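Local coordinates for endo-polygalacturonase (Pectobacterium carotovorum subsp. carotovorum, PDB 1BHE), which hydrolyses the alpha-1,4 links of polygalacturonic acid and so takes part in the maceration and soft-rotting of plant tissue, at residues 167-172 and 190-195; 297-302 and 331-336; 310-315 and 323-328. All blocks are in the same frame, centred on the assembly; numbering follows the deposited sequence.

Contact 1: residues 167-172 and 190-195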
ATOM      1  N   VAL A 167       0.131 -14.238   3.397  1.00  7.86           N
ATOM      2  CA  VAL A 167      -1.245 -14.142   2.915  1.00  7.07           C
ATOM      3  C   VAL A 167      -1.346 -13.482   1.556  1.00  6.98           C
ATOM      4  O   VAL A 167      -0.472 -12.699   1.172  1.00  7.10           O
ATOM      5  CB  VAL A 167      -2.024 -13.348   3.999  1.00  7.46           C
ATOM      6  CG1 VAL A 167      -1.466 -11.930   4.130  1.00  6.54           C
ATOM      7  CG2 VAL A 167      -3.514 -13.311   3.729  1.00  6.79           C
ATOM      8  N   SER A 168      -2.399 -13.778   0.793  1.00  7.14           N
ATOM      9  CA  SER A 168      -2.587 -13.176  -0.520  1.00  7.05           C
ATOM     10  C   SER A 168      -3.762 -12.190  -0.484  1.00  7.03           C
ATOM     11  O   SER A 168      -4.806 -12.467   0.090  1.00  6.56           O
ATOM     12  CB  SER A 168      -2.846 -14.194  -1.634  1.00  7.51           C
ATOM     13  OG  SER A 168      -1.744 -15.082  -1.789  1.00  7.51           O
ATOM     14  N   LEU A 169      -3.558 -11.028  -1.080  1.00  6.67           N
ATOM     15  CA  LEU A 169      -4.567  -9.976  -1.173  1.00  6.67           C
ATOM     16  C   LEU A 169      -4.787  -9.678  -2.651  1.00  6.35           C
ATOM     17  O   LEU A 169      -3.834  -9.297  -3.334  1.00  6.86           O
ATOM     18  CB  LEU A 169      -4.118  -8.692  -0.471  1.00  6.65           C
ATOM     19  CG  LEU A 169      -3.523  -8.831   0.931  1.00  6.83           C
ATOM     20  CD1 LEU A 169      -3.096  -7.474   1.470  1.00  7.60           C
ATOM     21  CD2 LEU A 169      -4.504  -9.502   1.883  1.00  6.71           C
ATOM     22  N   ILE A 170      -5.982  -9.947  -3.168  1.00  6.51           N
ATOM     23  CA  ILE A 170      -6.273  -9.778  -4.571  1.00  6.22           C
ATOM     24  C   ILE A 170      -7.485  -8.901  -4.867  1.00  6.70           C
ATOM     25  O   ILE A 170      -8.437  -8.780  -4.106  1.00  6.42           O
ATOM     26  CB  ILE A 170      -6.502 -11.124  -5.305  1.00  6.89           C
ATOM     27  CG1 ILE A 170      -7.789 -11.804  -4.831  1.00  6.95           C
ATOM     28  CG2 ILE A 170      -5.308 -12.060  -5.149  1.00  7.40           C
ATOM     29  CD1 ILE A 170      -8.099 -13.089  -5.584  1.00  7.88           C
ATOM     30  N   ASN A 171      -7.441  -8.309  -6.057  1.00  7.00           N
ATOM     31  CA  ASN A 171      -8.522  -7.510  -6.610  1.00  8.40           C
ATOM     32  C   ASN A 171      -9.114  -6.494  -5.645  1.00  7.63           C
ATOM     33  O   ASN A 171     -10.332  -6.416  -5.464  1.00  7.04           O
ATOM     34  CB  ASN A 171      -9.617  -8.466  -7.123  1.00  9.36           C
ATOM     35  CG  ASN A 171      -9.063  -9.506  -8.086  1.00 11.18           C
ATOM     36  OD1 ASN A 171      -8.217  -9.180  -8.916  1.00 11.26           O
ATOM     37  ND2 ASN A 171      -9.534 -10.744  -7.964  1.00 11.47           N
ATOM     38  N   SER A 172      -8.268  -5.645  -5.062  1.00  7.22           N
ATOM     39  CA  SER A 172      -8.758  -4.633  -4.124  1.00  6.62           C
ATOM     40  C   SER A 172      -9.474  -3.513  -4.854  1.00  6.44           C
ATOM     41  O   SER A 172      -8.988  -2.965  -5.846  1.00  7.55           O
ATOM     42  CB  SER A 172      -7.576  -4.079  -3.313  1.00  5.62           C
ATOM     43  OG  SER A 172      -8.036  -3.133  -2.375  1.00  5.20           O
ATOM     44  N   THR A 190       3.841 -11.304   2.093  1.00  7.69           N
ATOM     45  CA  THR A 190       2.536 -10.804   1.688  1.00  7.58           C
ATOM     46  C   THR A 190       2.510 -10.795   0.161  1.00  7.48           C
ATOM     47  O   THR A 190       3.441 -10.266  -0.450  1.00  8.09           O
ATOM     48  CB  THR A 190       2.258  -9.388   2.221  1.00  7.33           C
ATOM     49  OG1 THR A 190       2.074  -9.438   3.643  1.00  8.00           O
ATOM     50  CG2 THR A 190       0.997  -8.797   1.607  1.00  7.37           C
ATOM     51  N   THR A 191       1.490 -11.409  -0.423  1.00  6.63           N
ATOM     52  CA  THR A 191       1.355 -11.383  -1.880  1.00  7.19           C
ATOM     53  C   THR A 191       0.193 -10.468  -2.244  1.00  7.07           C
ATOM     54  O   THR A 191      -0.887 -10.633  -1.685  1.00  6.79           O
ATOM     55  CB  THR A 191       1.126 -12.793  -2.460  1.00  7.03           C
ATOM     56  OG1 THR A 191       2.321 -13.551  -2.219  1.00  7.56           O
ATOM     57  CG2 THR A 191       0.869 -12.745  -3.959  1.00  7.75           C
ATOM     58  N   ILE A 192       0.424  -9.506  -3.125  1.00  7.30           N
ATOM     59  CA  ILE A 192      -0.623  -8.604  -3.594  1.00  7.25           C
ATOM     60  C   ILE A 192      -0.720  -8.760  -5.117  1.00  8.30           C
ATOM     61  O   ILE A 192       0.299  -8.633  -5.806  1.00  8.62           O
ATOM     62  CB  ILE A 192      -0.370  -7.132  -3.231  1.00  7.01           C
ATOM     63  CG1 ILE A 192      -0.736  -6.886  -1.763  1.00  6.72           C
ATOM     64  CG2 ILE A 192      -1.162  -6.159  -4.105  1.00  6.40           C
ATOM     65  CD1 ILE A 192      -0.071  -5.659  -1.169  1.00  7.27           C
ATOM     66  N   LYS A 193      -1.923  -9.034  -5.617  1.00  8.53           N
ATOM     67  CA  LYS A 193      -2.104  -9.196  -7.056  1.00  8.66           C
ATOM     68  C   LYS A 193      -3.438  -8.613  -7.514  1.00  8.43           C
ATOM     69  O   LYS A 193      -4.523  -9.103  -7.208  1.00  7.38           O
ATOM     70  CB  LYS A 193      -1.983 -10.655  -7.485  1.00  9.73           C
ATOM     71  CG  LYS A 193      -2.028 -10.898  -8.981  1.00 11.32           C
ATOM     72  CD  LYS A 193      -0.953 -10.148  -9.759  1.00 12.99           C
ATOM     73  CE  LYS A 193      -1.098 -10.443 -11.251  1.00 14.35           C
ATOM     74  NZ  LYS A 193       0.055  -9.933 -12.042  1.00 15.32           N
ATOM     75  N   THR A 194      -3.323  -7.541  -8.272  1.00  7.95           N
ATOM     76  CA  THR A 194      -4.436  -6.789  -8.841  1.00  8.73           C
ATOM     77  C   THR A 194      -4.005  -6.326 -10.225  1.00  9.04           C
ATOM     78  O   THR A 194      -2.832  -6.022 -10.443  1.00  9.54           O
ATOM     79  CB  THR A 194      -4.792  -5.613  -7.914  1.00  8.53           C
ATOM     80  OG1 THR A 194      -5.564  -6.132  -6.810  1.00  8.43           O
ATOM     81  CG2 THR A 194      -5.609  -4.526  -8.578  1.00  7.57           C
ATOM     82  N   PRO A 195      -4.907  -6.355 -11.194  1.00 10.53           N
ATOM     83  CA  PRO A 195      -4.589  -5.990 -12.563  1.00 10.40           C
ATOM     84  C   PRO A 195      -3.918  -4.640 -12.688  1.00 11.19           C
ATOM     85  O   PRO A 195      -4.283  -3.639 -12.067  1.00 11.23           O
ATOM     86  CB  PRO A 195      -5.931  -6.033 -13.280  1.00 11.04           C
ATOM     87  CG  PRO A 195      -6.777  -6.955 -12.470  1.00 10.79           C
ATOM     88  CD  PRO A 195      -6.324  -6.774 -11.041  1.00 10.25           C
TER
HETATM   89  O   HOH W   1      -5.818 -10.424  -9.167  1.00 15.10           O
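L169 and I192 are a bridged pair on two parallel strands of a right-handed beta-helix, and their side chains cross at a slant. Both are on the buried face of the sheet. CB of L169 sits 4.0 Å from CG1 of I192. CG stays near the carbonyl oxygen of T191, and CD1 ends 4.0 Å from I192 CG1. CD1 also approaches the methyl CG2 of T190. The L169 chi1 of -47° sets CG beside the backbone N, and from there CD1 reaches the I192 side chain. The backbones are joined by nearly straight bonds. T191 N gives to V167 O, L169 N to T191 O at 2.8 Å, and K193 N to L169 O. Past the strands the pairing goes on. N171 N donates to K193 O at 3.2 Å, tilted 27° from the carbonyl plane. A water links that same oxygen to N171 OD1. S172 N donates to T194 OG1 at 3.3 Å, and this hydroxyl also bonds H176 NE2. The T194 side chain is about 8 Å from that of D223, the predicted proton donor. Apolar contacts thus hold the buried face, while polar bonds fix the loops where the strands end, close to the probable catalytic site.

Contact 2: residues 297-302 and 331-336; sequences SNVVMK and KDVTSE
S297 and K331 pair as neighbouring parallel strands of the right-handed beta-helix before a corner; V299 with V333, V300 with T334 and M301 with S335 pair after it. The corner falls at N298 and at D332, and both residues have positive phi. Here each chain leaves one sheet of the beta-helix for another, and the two corners are aligned. The tight part is the buried side. V299 and V333 lie side by side and point the same way, with V299 CB 4.0 Å from V333 CG2. M301 crosses V333 at a slant. Its chain bends at chi3 (-123°), which brings the methyl CE to 3.5 Å from V333 CG1. P307 and M272 also touch M301. Three near-straight bonds back this part: T334 N to V299 O, M301 N to T334 O at 2.8 Å, and E336 N to M301 O. At the corner the bonds are poorer. V299 N reaches D332 O at 3.3 Å and is bent to 142°. D332 OD1 turns to N358 ND2. The outer side is looser and more exposed. The salt bridge of K302 NZ and E336 OE1 is long, at 4.0 Å. The same OE1 lies nearer the K302 chain, 3.5 Å from CG. E336 OE2 rests 3.5 Å from the methyl CG1 of V300.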
ATOM      1  N   SER A 297      19.510   0.345  -2.242  1.00 16.24           N
ATOM      2  CA  SER A 297      20.643  -0.500  -2.609  1.00 16.67           C
ATOM      3  C   SER A 297      20.210  -1.866  -3.105  1.00 17.01           C
ATOM      4  O   SER A 297      19.200  -2.423  -2.678  1.00 17.08           O
ATOM      5  CB  SER A 297      21.617  -0.660  -1.436  1.00 16.95           C
ATOM      6  OG  SER A 297      20.998  -1.334  -0.357  1.00 17.52           O
ATOM      7  N   ASN A 298      20.990  -2.417  -4.031  1.00 17.19           N
ATOM      8  CA  ASN A 298      20.735  -3.739  -4.583  1.00 17.47           C
ATOM      9  C   ASN A 298      19.353  -3.842  -5.220  1.00 17.62           C
ATOM     10  O   ASN A 298      18.550  -4.723  -4.910  1.00 16.50           O
ATOM     11  CB  ASN A 298      20.944  -4.818  -3.515  1.00 18.56           C
ATOM     12  CG  ASN A 298      21.045  -6.200  -4.120  1.00 19.63           C
ATOM     13  OD1 ASN A 298      21.104  -6.353  -5.344  1.00 21.27           O
ATOM     14  ND2 ASN A 298      21.056  -7.235  -3.294  1.00 20.23           N
ATOM     15  N   VAL A 299      19.086  -2.914  -6.138  1.00 18.01           N
ATOM     16  CA  VAL A 299      17.821  -2.876  -6.864  1.00 18.92           C
ATOM     17  C   VAL A 299      18.055  -3.319  -8.309  1.00 19.62           C
ATOM     18  O   VAL A 299      18.910  -2.742  -8.988  1.00 20.03           O
ATOM     19  CB  VAL A 299      17.206  -1.470  -6.861  1.00 18.81           C
ATOM     20  CG1 VAL A 299      15.827  -1.471  -7.515  1.00 18.94           C
ATOM     21  CG2 VAL A 299      17.094  -0.907  -5.451  1.00 18.73           C
ATOM     22  N   VAL A 300      17.356  -4.348  -8.769  1.00 19.81           N
ATOM     23  CA  VAL A 300      17.499  -4.835 -10.139  1.00 20.60           C
ATOM     24  C   VAL A 300      16.167  -4.671 -10.876  1.00 20.72           C
ATOM     25  O   VAL A 300      15.158  -5.232 -10.447  1.00 20.02           O
ATOM     26  CB  VAL A 300      17.946  -6.299 -10.206  1.00 20.94           C
ATOM     27  CG1 VAL A 300      18.024  -6.792 -11.650  1.00 21.36           C
ATOM     28  CG2 VAL A 300      19.299  -6.503  -9.530  1.00 21.48           C
ATOM     29  N   MET A 301      16.164  -3.899 -11.960  1.00 21.34           N
ATOM     30  CA  MET A 301      14.944  -3.654 -12.716  1.00 22.03           C
ATOM     31  C   MET A 301      14.982  -4.189 -14.145  1.00 22.16           C
ATOM     32  O   MET A 301      15.998  -4.145 -14.836  1.00 21.49           O
ATOM     33  CB  MET A 301      14.643  -2.154 -12.777  1.00 22.21           C
ATOM     34  CG  MET A 301      14.410  -1.489 -11.432  1.00 22.78           C
ATOM     35  SD  MET A 301      14.436   0.306 -11.558  1.00 23.17           S
ATOM     36  CE  MET A 301      15.720   0.724 -10.386  1.00 23.56           C
ATOM     37  N   LYS A 302      13.836  -4.684 -14.591  1.00 21.95           N
ATOM     38  CA  LYS A 302      13.628  -5.235 -15.919  1.00 22.50           C
ATOM     39  C   LYS A 302      12.293  -4.709 -16.462  1.00 22.01           C
ATOM     40  O   LYS A 302      11.267  -4.808 -15.788  1.00 20.95           O
ATOM     41  CB  LYS A 302      13.549  -6.756 -15.926  1.00 23.86           C
ATOM     42  CG  LYS A 302      14.722  -7.574 -15.441  1.00 25.58           C
ATOM     43  CD  LYS A 302      14.596  -9.037 -15.854  1.00 27.21           C
ATOM     44  CE  LYS A 302      14.556  -9.968 -14.652  1.00 28.03           C
ATOM     45  NZ  LYS A 302      15.811 -10.764 -14.527  1.00 28.95           N
ATOM     46  N   LYS A 331      22.694   3.011  -4.455  1.00 23.00           N
ATOM     47  CA  LYS A 331      23.893   2.194  -4.548  1.00 23.49           C
ATOM     48  C   LYS A 331      23.608   0.822  -5.138  1.00 23.59           C
ATOM     49  O   LYS A 331      22.692   0.112  -4.711  1.00 22.86           O
ATOM     50  CB  LYS A 331      24.541   2.028  -3.167  1.00 24.19           C
ATOM     51  CG  LYS A 331      25.865   1.281  -3.189  1.00 25.18           C
ATOM     52  CD  LYS A 331      26.617   1.446  -1.879  1.00 25.82           C
ATOM     53  CE  LYS A 331      28.088   1.096  -2.024  1.00 26.51           C
ATOM     54  NZ  LYS A 331      28.290  -0.245  -2.637  1.00 27.41           N
ATOM     55  N   ASP A 332      24.425   0.420  -6.123  1.00 23.04           N
ATOM     56  CA  ASP A 332      24.257  -0.877  -6.774  1.00 23.29           C
ATOM     57  C   ASP A 332      22.828  -1.035  -7.304  1.00 23.60           C
ATOM     58  O   ASP A 332      22.092  -1.940  -6.909  1.00 23.22           O
ATOM     59  CB  ASP A 332      24.576  -2.014  -5.792  1.00 23.56           C
ATOM     60  CG  ASP A 332      26.051  -2.074  -5.446  1.00 24.25           C
ATOM     61  OD1 ASP A 332      26.881  -1.753  -6.324  1.00 24.21           O
ATOM     62  OD2 ASP A 332      26.381  -2.438  -4.298  1.00 23.89           O
ATOM     63  N   VAL A 333      22.447  -0.142  -8.206  1.00 23.56           N
ATOM     64  CA  VAL A 333      21.125  -0.159  -8.829  1.00 24.09           C
ATOM     65  C   VAL A 333      21.297  -0.410 -10.330  1.00 24.67           C
ATOM     66  O   VAL A 333      22.021   0.339 -10.992  1.00 24.79           O
ATOM     67  CB  VAL A 333      20.364   1.151  -8.587  1.00 23.79           C
ATOM     68  CG1 VAL A 333      19.094   1.237  -9.423  1.00 23.89           C
ATOM     69  CG2 VAL A 333      20.008   1.313  -7.109  1.00 23.81           C
ATOM     70  N   THR A 334      20.682  -1.467 -10.845  1.00 24.99           N
ATOM     71  CA  THR A 334      20.791  -1.809 -12.252  1.00 25.33           C
ATOM     72  C   THR A 334      19.433  -1.838 -12.957  1.00 25.66           C
ATOM     73  O   THR A 334      18.442  -2.348 -12.437  1.00 25.40           O
ATOM     74  CB  THR A 334      21.427  -3.199 -12.465  1.00 25.63           C
ATOM     75  OG1 THR A 334      22.652  -3.330 -11.734  1.00 25.66           O
ATOM     76  CG2 THR A 334      21.714  -3.447 -13.941  1.00 25.69           C
ATOM     77  N   SER A 335      19.414  -1.318 -14.176  1.00 25.42           N
ATOM     78  CA  SER A 335      18.236  -1.341 -15.031  1.00 25.57           C
ATOM     79  C   SER A 335      18.641  -2.022 -16.341  1.00 26.16           C
ATOM     80  O   SER A 335      19.483  -1.511 -17.080  1.00 25.88           O
ATOM     81  CB  SER A 335      17.659   0.044 -15.282  1.00 24.87           C
ATOM     82  OG  SER A 335      16.407  -0.071 -15.936  1.00 24.66           O
ATOM     83  N   GLU A 336      18.076  -3.195 -16.591  1.00 26.63           N
ATOM     84  CA  GLU A 336      18.437  -4.004 -17.742  1.00 27.55           C
ATOM     85  C   GLU A 336      17.845  -3.572 -19.069  1.00 27.49           C
ATOM     86  O   GLU A 336      18.306  -4.049 -20.117  1.00 27.02           O
ATOM     87  CB  GLU A 336      18.067  -5.472 -17.453  1.00 28.30           C
ATOM     88  CG  GLU A 336      19.047  -6.136 -16.496  1.00 29.35           C
ATOM     89  CD  GLU A 336      18.601  -7.499 -16.017  1.00 30.17           C
ATOM     90  OE1 GLU A 336      17.896  -8.220 -16.752  1.00 30.54           O
ATOM     91  OE2 GLU A 336      18.962  -7.859 -14.875  1.00 30.70           O
TER

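Contact 3: residues 310-315 and 323-328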
ATOM      1  N   ILE A 310      12.560  11.413  -9.413  1.00 18.60           N
ATOM      2  CA  ILE A 310      12.571  12.372  -8.319  1.00 19.72           C
ATOM      3  C   ILE A 310      11.893  13.618  -8.899  1.00 20.59           C
ATOM      4  O   ILE A 310      12.507  14.384  -9.643  1.00 21.26           O
ATOM      5  CB  ILE A 310      13.940  12.699  -7.724  1.00 19.80           C
ATOM      6  CG1 ILE A 310      14.555  11.474  -7.047  1.00 19.95           C
ATOM      7  CG2 ILE A 310      13.819  13.852  -6.731  1.00 20.01           C
ATOM      8  CD1 ILE A 310      15.892  11.693  -6.381  1.00 20.79           C
ATOM      9  N   ASP A 311      10.605  13.772  -8.615  1.00 21.20           N
ATOM     10  CA  ASP A 311       9.836  14.875  -9.167  1.00 21.80           C
ATOM     11  C   ASP A 311       9.126  15.714  -8.121  1.00 22.01           C
ATOM     12  O   ASP A 311       8.190  15.252  -7.466  1.00 21.26           O
ATOM     13  CB  ASP A 311       8.793  14.321 -10.154  1.00 22.74           C
ATOM     14  CG  ASP A 311       8.359  15.371 -11.160  1.00 23.59           C
ATOM     15  OD1 ASP A 311       8.489  16.576 -10.866  1.00 23.88           O
ATOM     16  OD2 ASP A 311       7.898  14.987 -12.256  1.00 24.50           O
ATOM     17  N   THR A 312       9.521  16.982  -8.031  1.00 22.36           N
ATOM     18  CA  THR A 312       8.918  17.911  -7.089  1.00 23.50           C
ATOM     19  C   THR A 312       7.696  18.612  -7.658  1.00 24.40           C
ATOM     20  O   THR A 312       6.979  19.300  -6.922  1.00 24.12           O
ATOM     21  CB  THR A 312       9.917  18.992  -6.627  1.00 23.74           C
ATOM     22  OG1 THR A 312      10.234  19.802  -7.770  1.00 24.02           O
ATOM     23  CG2 THR A 312      11.179  18.374  -6.063  1.00 23.69           C
ATOM     24  N   VAL A 313       7.414  18.456  -8.945  1.00 25.53           N
ATOM     25  CA  VAL A 313       6.224  19.039  -9.552  1.00 27.35           C
ATOM     26  C   VAL A 313       5.490  17.970 -10.361  1.00 29.10           C
ATOM     27  O   VAL A 313       5.139  18.151 -11.524  1.00 28.77           O
ATOM     28  CB  VAL A 313       6.528  20.247 -10.451  1.00 27.74           C
ATOM     29  CG1 VAL A 313       6.806  21.506  -9.642  1.00 27.95           C
ATOM     30  CG2 VAL A 313       7.702  19.958 -11.378  1.00 27.20           C
ATOM     31  N   TYR A 314       5.258  16.821  -9.725  1.00 30.70           N
ATOM     32  CA  TYR A 314       4.581  15.698 -10.365  1.00 32.80           C
ATOM     33  C   TYR A 314       3.279  16.142 -11.018  1.00 33.58           C
ATOM     34  O   TYR A 314       3.054  15.888 -12.200  1.00 34.04           O
ATOM     35  CB  TYR A 314       4.349  14.573  -9.361  1.00 33.78           C
ATOM     36  CG  TYR A 314       3.668  13.337  -9.901  1.00 34.58           C
ATOM     37  CD1 TYR A 314       4.271  12.537 -10.858  1.00 34.92           C
ATOM     38  CD2 TYR A 314       2.412  12.965  -9.433  1.00 35.13           C
ATOM     39  CE1 TYR A 314       3.640  11.407 -11.350  1.00 35.50           C
ATOM     40  CE2 TYR A 314       1.775  11.837  -9.916  1.00 35.60           C
ATOM     41  CZ  TYR A 314       2.393  11.062 -10.873  1.00 35.77           C
ATOM     42  OH  TYR A 314       1.760   9.936 -11.354  1.00 36.23           O
ATOM     43  N   GLU A 315       2.400  16.767 -10.254  1.00 34.57           N
ATOM     44  CA  GLU A 315       1.181  17.362 -10.765  1.00 36.14           C
ATOM     45  C   GLU A 315       1.220  18.874 -10.505  1.00 36.76           C
ATOM     46  O   GLU A 315       1.952  19.321  -9.623  1.00 36.52           O
ATOM     47  CB  GLU A 315      -0.065  16.811 -10.095  1.00 36.55           C
ATOM     48  CG  GLU A 315      -0.301  15.317 -10.193  1.00 37.47           C
ATOM     49  CD  GLU A 315      -1.400  14.910  -9.220  1.00 38.00           C
ATOM     50  OE1 GLU A 315      -2.554  15.334  -9.442  1.00 38.30           O
ATOM     51  OE2 GLU A 315      -1.094  14.197  -8.245  1.00 38.23           O
ATOM     52  N   PRO A 323       9.662  21.634  -1.194  1.00 24.49           N
ATOM     53  CA  PRO A 323      10.326  20.386  -0.876  1.00 24.03           C
ATOM     54  C   PRO A 323      11.719  20.592  -0.301  1.00 23.31           C
ATOM     55  O   PRO A 323      12.519  21.350  -0.856  1.00 22.39           O
ATOM     56  CB  PRO A 323      10.421  19.678  -2.227  1.00 24.25           C
ATOM     57  CG  PRO A 323      10.513  20.794  -3.216  1.00 24.47           C
ATOM     58  CD  PRO A 323       9.663  21.904  -2.654  1.00 24.57           C
ATOM     59  N   ASP A 324      12.014  19.915   0.801  1.00 22.19           N
ATOM     60  CA  ASP A 324      13.326  19.984   1.437  1.00 21.68           C
ATOM     61  C   ASP A 324      13.837  18.543   1.528  1.00 21.12           C
ATOM     62  O   ASP A 324      13.630  17.835   2.508  1.00 19.78           O
ATOM     63  CB  ASP A 324      13.311  20.648   2.803  1.00 22.44           C
ATOM     64  CG  ASP A 324      14.685  20.715   3.442  1.00 22.94           C
ATOM     65  OD1 ASP A 324      15.696  20.435   2.765  1.00 23.59           O
ATOM     66  OD2 ASP A 324      14.767  21.049   4.642  1.00 23.50           O
ATOM     67  N   TRP A 325      14.317  18.067   0.385  1.00 20.11           N
ATOM     68  CA  TRP A 325      14.730  16.677   0.224  1.00 20.35           C
ATOM     69  C   TRP A 325      16.248  16.565   0.241  1.00 20.90           C
ATOM     70  O   TRP A 325      16.932  17.222  -0.550  1.00 20.47           O
ATOM     71  CB  TRP A 325      14.111  16.121  -1.062  1.00 19.55           C
ATOM     72  CG  TRP A 325      12.616  16.181  -1.172  1.00 19.02           C
ATOM     73  CD1 TRP A 325      11.702  16.504  -0.211  1.00 18.74           C
ATOM     74  CD2 TRP A 325      11.832  15.858  -2.333  1.00 18.76           C
ATOM     75  NE1 TRP A 325      10.423  16.437  -0.685  1.00 18.45           N
ATOM     76  CE2 TRP A 325      10.476  16.030  -1.992  1.00 18.68           C
ATOM     77  CE3 TRP A 325      12.145  15.442  -3.630  1.00 18.50           C
ATOM     78  CZ2 TRP A 325       9.434  15.814  -2.895  1.00 18.52           C
ATOM     79  CZ3 TRP A 325      11.114  15.219  -4.521  1.00 18.66           C
ATOM     80  CH2 TRP A 325       9.774  15.406  -4.153  1.00 18.77           C
ATOM     81  N   SER A 326      16.784  15.760   1.158  1.00 20.74           N
ATOM     82  CA  SER A 326      18.233  15.608   1.255  1.00 21.39           C
ATOM     83  C   SER A 326      18.649  14.226   1.737  1.00 21.29           C
ATOM     84  O   SER A 326      17.829  13.411   2.157  1.00 21.08           O
ATOM     85  CB  SER A 326      18.821  16.697   2.158  1.00 22.20           C
ATOM     86  OG  SER A 326      18.317  16.614   3.479  1.00 23.11           O
ATOM     87  N   ASP A 327      19.948  13.951   1.663  1.00 20.54           N
ATOM     88  CA  ASP A 327      20.530  12.675   2.055  1.00 20.87           C
ATOM     89  C   ASP A 327      19.792  11.524   1.376  1.00 20.71           C
ATOM     90  O   ASP A 327      19.189  10.649   1.985  1.00 19.97           O
ATOM     91  CB  ASP A 327      20.587  12.505   3.570  1.00 20.70           C
ATOM     92  CG  ASP A 327      21.313  11.253   4.022  1.00 20.75           C
ATOM     93  OD1 ASP A 327      22.076  10.657   3.232  1.00 20.39           O
ATOM     94  OD2 ASP A 327      21.103  10.844   5.187  1.00 21.18           O
ATOM     95  N   ILE A 328      19.835  11.550   0.047  1.00 20.68           N
ATOM     96  CA  ILE A 328      19.200  10.559  -0.815  1.00 21.06           C
ATOM     97  C   ILE A 328      20.284   9.813  -1.578  1.00 21.34           C
ATOM     98  O   ILE A 328      21.056  10.413  -2.334  1.00 21.34           O
ATOM     99  CB  ILE A 328      18.197  11.225  -1.774  1.00 20.81           C
ATOM    100  CG1 ILE A 328      17.114  11.979  -1.000  1.00 21.27           C
ATOM    101  CG2 ILE A 328      17.550  10.203  -2.695  1.00 20.65           C
ATOM    102  CD1 ILE A 328      16.346  13.001  -1.807  1.00 21.40           C
TER
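No hydrogen bond joins T312 to W325 or any other pair across this buried contact; a methyl set over an indole face is its main feature. T312 CG2 stands 4.0 Å from the centroid of the six-membered ring and 29° off its normal, a CH-pi contact. Its closest ring atom is W325 CZ3, at 3.5 Å. The chi1 of T312 (66°) puts OG1 between the backbone N and the carbonyl carbon. CG2 is then beside the backbone N and faces the ring, while OG1 lies within hydrogen-bonding reach of the carbonyl oxygens of E346 and N344, which must share its one proton. The ring of P323 crosses T312 at about a right angle, with CG 3.8 Å from T312 CG2. P323 CB lies over the rim of the indole on the same face as that methyl. I310 meets the indole at its edge. Its CG2 is in the ring plane, 3.8 Å from CZ3. The carbonyl oxygen of D311 is also at the edge, 3.7 Å from CH2. Further along, I310 CD1 approaches I328 CG2 at 4.3 Å. Within 310-315, D311 OD1 accepts from V313 N at 2.9 Å, an Asx turn. Strands 306-311 and 324-335 are not paired with each other, so this is packing across the interior of the beta-helix. Cohesion here comes from dispersion and CH-pi contact, while the threonine hydroxyl is satisfied by neighbouring backbone outside the contact.

All three contacts lie in the same right-handed beta-helix. Contact 1 comes first along the chain and closes before the others open. Its centre is about 24 Å from that of contact 2 and about 30 Å from that of contact 3. Contacts 1 and 3 are on opposite sides of the chain's centre. Contact 3 is nested inside the loop closed by contact 2. Both use strand 324-335, and their centres are about 21 Å apart. Contacts 1 and 2 bond one turn of the beta-helix to the next. Contact 3 joins strands 306-311 and 324-335, which do not pair with each other, and packs side chains between sheets. Of the three, contact 1 lies near D223 and H251, the probable catalytic residues.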